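Local coordinates for conserved hypothetical protein yffB (Pseudomonas aeruginosa, PDB 1RW1) that probably acts as a glutathione-dependent thiol reductase of the ArsC family, built on a thioredoxin fold, at residues R63-A68 and L83-M88. Residues are numbered along the deposited sequence; the frame is centred on the assembly and turned at random.
Sequences RKLDEA and LAQPSM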
ATOM      1  N   ARG A  63      13.927  -7.790  -0.201  1.00 12.01           N
ATOM      2  CA  ARG A  63      15.299  -8.181  -0.568  1.00 13.41           C
ATOM      3  C   ARG A  63      15.808  -9.256   0.354  1.00 13.69           C
ATOM      4  O   ARG A  63      16.557 -10.136  -0.074  1.00 15.10           O
ATOM      5  CB  ARG A  63      16.288  -6.982  -0.576  1.00 14.25           C
ATOM      6  CG  ARG A  63      16.177  -6.024  -1.796  0.50 14.13           C
ATOM      7  CD  ARG A  63      17.075  -4.722  -1.767  0.50 11.81           C
ATOM      8  NE  ARG A  63      16.248  -3.512  -1.682  0.50 19.83           N
ATOM      9  CZ  ARG A  63      16.493  -2.475  -0.882  0.50 14.54           C
ATOM     10  NH1 ARG A  63      17.562  -2.495  -0.099  0.50 22.33           N
ATOM     11  NH2 ARG A  63      15.682  -1.412  -0.878  0.50 10.98           N
ATOM     12  N   LYS A  64      15.420  -9.168   1.621  1.00 12.66           N
ATOM     13  CA  LYS A  64      15.936 -10.055   2.667  1.00 13.47           C
ATOM     14  C   LYS A  64      15.308 -11.453   2.669  1.00 12.54           C
ATOM     15  O   LYS A  64      15.786 -12.316   3.373  1.00 13.95           O
ATOM     16  CB  LYS A  64      15.737  -9.412   4.059  1.00 16.36           C
ATOM     17  CG  LYS A  64      16.723  -8.313   4.425  1.00 17.95           C
ATOM     18  CD  LYS A  64      16.562  -7.853   5.882  1.00 25.11           C
ATOM     19  CE  LYS A  64      17.563  -6.743   6.217  1.00 31.41           C
ATOM     20  NZ  LYS A  64      16.918  -5.528   6.776  1.00 35.16           N
ATOM     21  N   LEU A  65      14.229 -11.694   1.940  1.00 11.08           N
ATOM     22  CA  LEU A  65      13.592 -13.012   1.960  1.00 10.27           C
ATOM     23  C   LEU A  65      14.525 -14.110   1.475  1.00 10.63           C
ATOM     24  O   LEU A  65      15.487 -13.840   0.759  1.00 13.64           O
ATOM     25  CB  LEU A  65      12.359 -13.016   1.074  1.00 10.63           C
ATOM     26  CG  LEU A  65      11.181 -12.154   1.546  1.00 10.96           C
ATOM     27  CD1 LEU A  65      10.115 -12.098   0.490  1.00 12.54           C
ATOM     28  CD2 LEU A  65      10.602 -12.624   2.868  1.00 13.42           C
ATOM     29  N   ASP A  66      14.233 -15.341   1.887  1.00 12.12           N
ATOM     30  CA  ASP A  66      14.973 -16.509   1.430  1.00 13.54           C
ATOM     31  C   ASP A  66      14.598 -16.865   0.003  1.00 13.45           C
ATOM     32  O   ASP A  66      13.571 -16.432  -0.520  1.00 13.77           O
ATOM     33  CB  ASP A  66      14.676 -17.733   2.303  1.00 17.90           C
ATOM     34  CG  ASP A  66      14.982 -17.510   3.767  1.00 32.36           C
ATOM     35  OD1 ASP A  66      15.667 -16.520   4.099  1.00 41.42           O
ATOM     36  OD2 ASP A  66      14.572 -18.283   4.661  1.00 40.32           O
ATOM     37  N   GLU A  67      15.410 -17.724  -0.587  1.00 16.78           N
ATOM     38  CA  GLU A  67      15.263 -18.085  -1.985  1.00 16.70           C
ATOM     39  C   GLU A  67      13.900 -18.681  -2.291  1.00 15.22           C
ATOM     40  O   GLU A  67      13.242 -18.295  -3.276  1.00 17.25           O
ATOM     41  CB  GLU A  67      16.368 -19.059  -2.395  0.70 20.14           C
ATOM     42  CG  GLU A  67      17.041 -18.704  -3.709  0.70 25.77           C
ATOM     43  CD  GLU A  67      18.234 -19.590  -4.025  0.70 25.96           C
ATOM     44  OE1 GLU A  67      18.080 -20.535  -4.832  0.70 29.39           O
ATOM     45  OE2 GLU A  67      19.324 -19.330  -3.471  0.70 20.40           O
ATOM     46  N   ALA A  68      13.481 -19.635  -1.468  1.00 16.84           N
ATOM     47  CA  ALA A  68      12.227 -20.322  -1.690  1.00 17.85           C
ATOM     48  C   ALA A  68      11.073 -19.343  -1.639  1.00 13.94           C
ATOM     49  O   ALA A  68      10.076 -19.531  -2.322  1.00 15.96           O
ATOM     50  CB  ALA A  68      12.032 -21.418  -0.649  1.00 21.44           C
ATOM     51  N   LEU A  83       0.861 -10.511   3.891  1.00  6.87           N
ATOM     52  CA  LEU A  83       0.000 -10.717   5.040  1.00  7.17           C
ATOM     53  C   LEU A  83       0.854 -10.852   6.293  1.00  7.50           C
ATOM     54  O   LEU A  83       0.539 -10.262   7.334  1.00  8.40           O
ATOM     55  CB  LEU A  83      -0.838 -11.979   4.820  1.00  8.63           C
ATOM     56  CG  LEU A  83      -1.785 -12.357   5.949  1.00  9.35           C
ATOM     57  CD1 LEU A  83      -2.811 -11.275   6.210  1.00 11.48           C
ATOM     58  CD2 LEU A  83      -2.429 -13.650   5.626  1.00 15.27           C
ATOM     59  N   ALA A  84       1.915 -11.654   6.214  1.00  7.11           N
ATOM     60  CA  ALA A  84       2.752 -11.867   7.385  1.00  7.58           C
ATOM     61  C   ALA A  84       3.660 -10.678   7.663  1.00  6.50           C
ATOM     62  O   ALA A  84       4.010 -10.437   8.822  1.00  7.18           O
ATOM     63  CB  ALA A  84       3.590 -13.100   7.213  1.00  9.23           C
ATOM     64  N   GLN A  85       4.047  -9.963   6.608  1.00  6.25           N
ATOM     65  CA  GLN A  85       5.020  -8.861   6.713  1.00  5.78           C
ATOM     66  C   GLN A  85       4.510  -7.641   5.952  1.00  5.80           C
ATOM     67  O   GLN A  85       4.957  -7.365   4.835  1.00  6.09           O
ATOM     68  CB  GLN A  85       6.392  -9.284   6.192  1.00  6.34           C
ATOM     69  CG  GLN A  85       7.081 -10.282   7.103  1.00  6.75           C
ATOM     70  CD  GLN A  85       8.422 -10.657   6.552  1.00  7.09           C
ATOM     71  OE1 GLN A  85       9.431  -9.946   6.808  1.00  9.32           O
ATOM     72  NE2 GLN A  85       8.476 -11.698   5.770  1.00  7.67           N
ATOM     73  N   PRO A  86       3.617  -6.866   6.567  1.00  5.76           N
ATOM     74  CA  PRO A  86       3.088  -5.671   5.910  1.00  6.07           C
ATOM     75  C   PRO A  86       4.107  -4.632   5.489  1.00  5.47           C
ATOM     76  O   PRO A  86       3.769  -3.783   4.663  1.00  5.54           O
ATOM     77  CB  PRO A  86       2.118  -5.108   6.947  1.00  7.29           C
ATOM     78  CG  PRO A  86       1.691  -6.303   7.733  1.00  7.71           C
ATOM     79  CD  PRO A  86       2.893  -7.169   7.823  1.00  6.75           C
ATOM     80  N   SER A  87       5.321  -4.663   6.028  1.00  5.71           N
ATOM     81  CA  SER A  87       6.390  -3.792   5.548  1.00  6.20           C
ATOM     82  C   SER A  87       6.613  -3.909   4.058  1.00  6.34           C
ATOM     83  O   SER A  87       7.105  -2.939   3.459  1.00  8.39           O
ATOM     84  CB  SER A  87       7.680  -4.095   6.314  1.00  6.25           C
ATOM     85  OG  SER A  87       8.823  -3.474   5.778  1.00  8.07           O
HETATM   86  N   MSE A  88       6.303  -5.055   3.462  1.00  6.20           N
HETATM   87  CA  MSE A  88       6.479  -5.320   2.035  0.50  6.48           C
HETATM   88  C   MSE A  88       5.414  -4.726   1.150  1.00  6.98           C
HETATM   89  O   MSE A  88       5.509  -4.849  -0.059  1.00  8.94           O
HETATM   90  CB  MSE A  88       6.545  -6.834   1.781  0.50  5.89           C
HETATM   91  CG  MSE A  88       7.849  -7.385   2.321  0.50  9.31           C
HETATM   92 SE   MSE A  88       8.376  -9.053   1.565  0.50 14.59          SE
HETATM   93  CE  MSE A  88       6.643  -9.346   0.746  0.50  7.28           C
TER
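Leu65, in the link between helices 60-63 and 67-70, sets its two methyls against the side chains of Gln85 and Met88, a selenomethionine, one to each. CB points toward 83-88, and with CG anti to the carbonyl carbon (chi1 -68°) the fork is turned the same way. CG already lies 4.2 Å from SE of Met88, in one of the two conformers of that residue. Beyond it the two methyls part company: CD1 meets SE of Met88, in the same conformer, at 3.7 Å, an apolar contact made tip to tip, while CD2 lies 3.7 Å from NE2 of Gln85. That second approach is plain van der Waals contact, the extended Gln85 chain running alongside the leucine and pointing the opposite way. The Met88 side chain also packs on Leu55, Phe62 and Leu81, and on Thr61, and Leu65 itself rests on Leu81, with the partly exposed Gln85 at the margin. Within 83-88, Met88 N hydrogen-bonds to Gln85 O at 3.0 Å, closing the short 3-10 turn that follows helix 75-84. The arrangement is modest, largely apolar packing within the helical part of this ArsC-family protein, joining the 60-63/67-70 link to the exit of helix 75-84, which leads on to strand 93-95 of the thioredoxin-fold sheet.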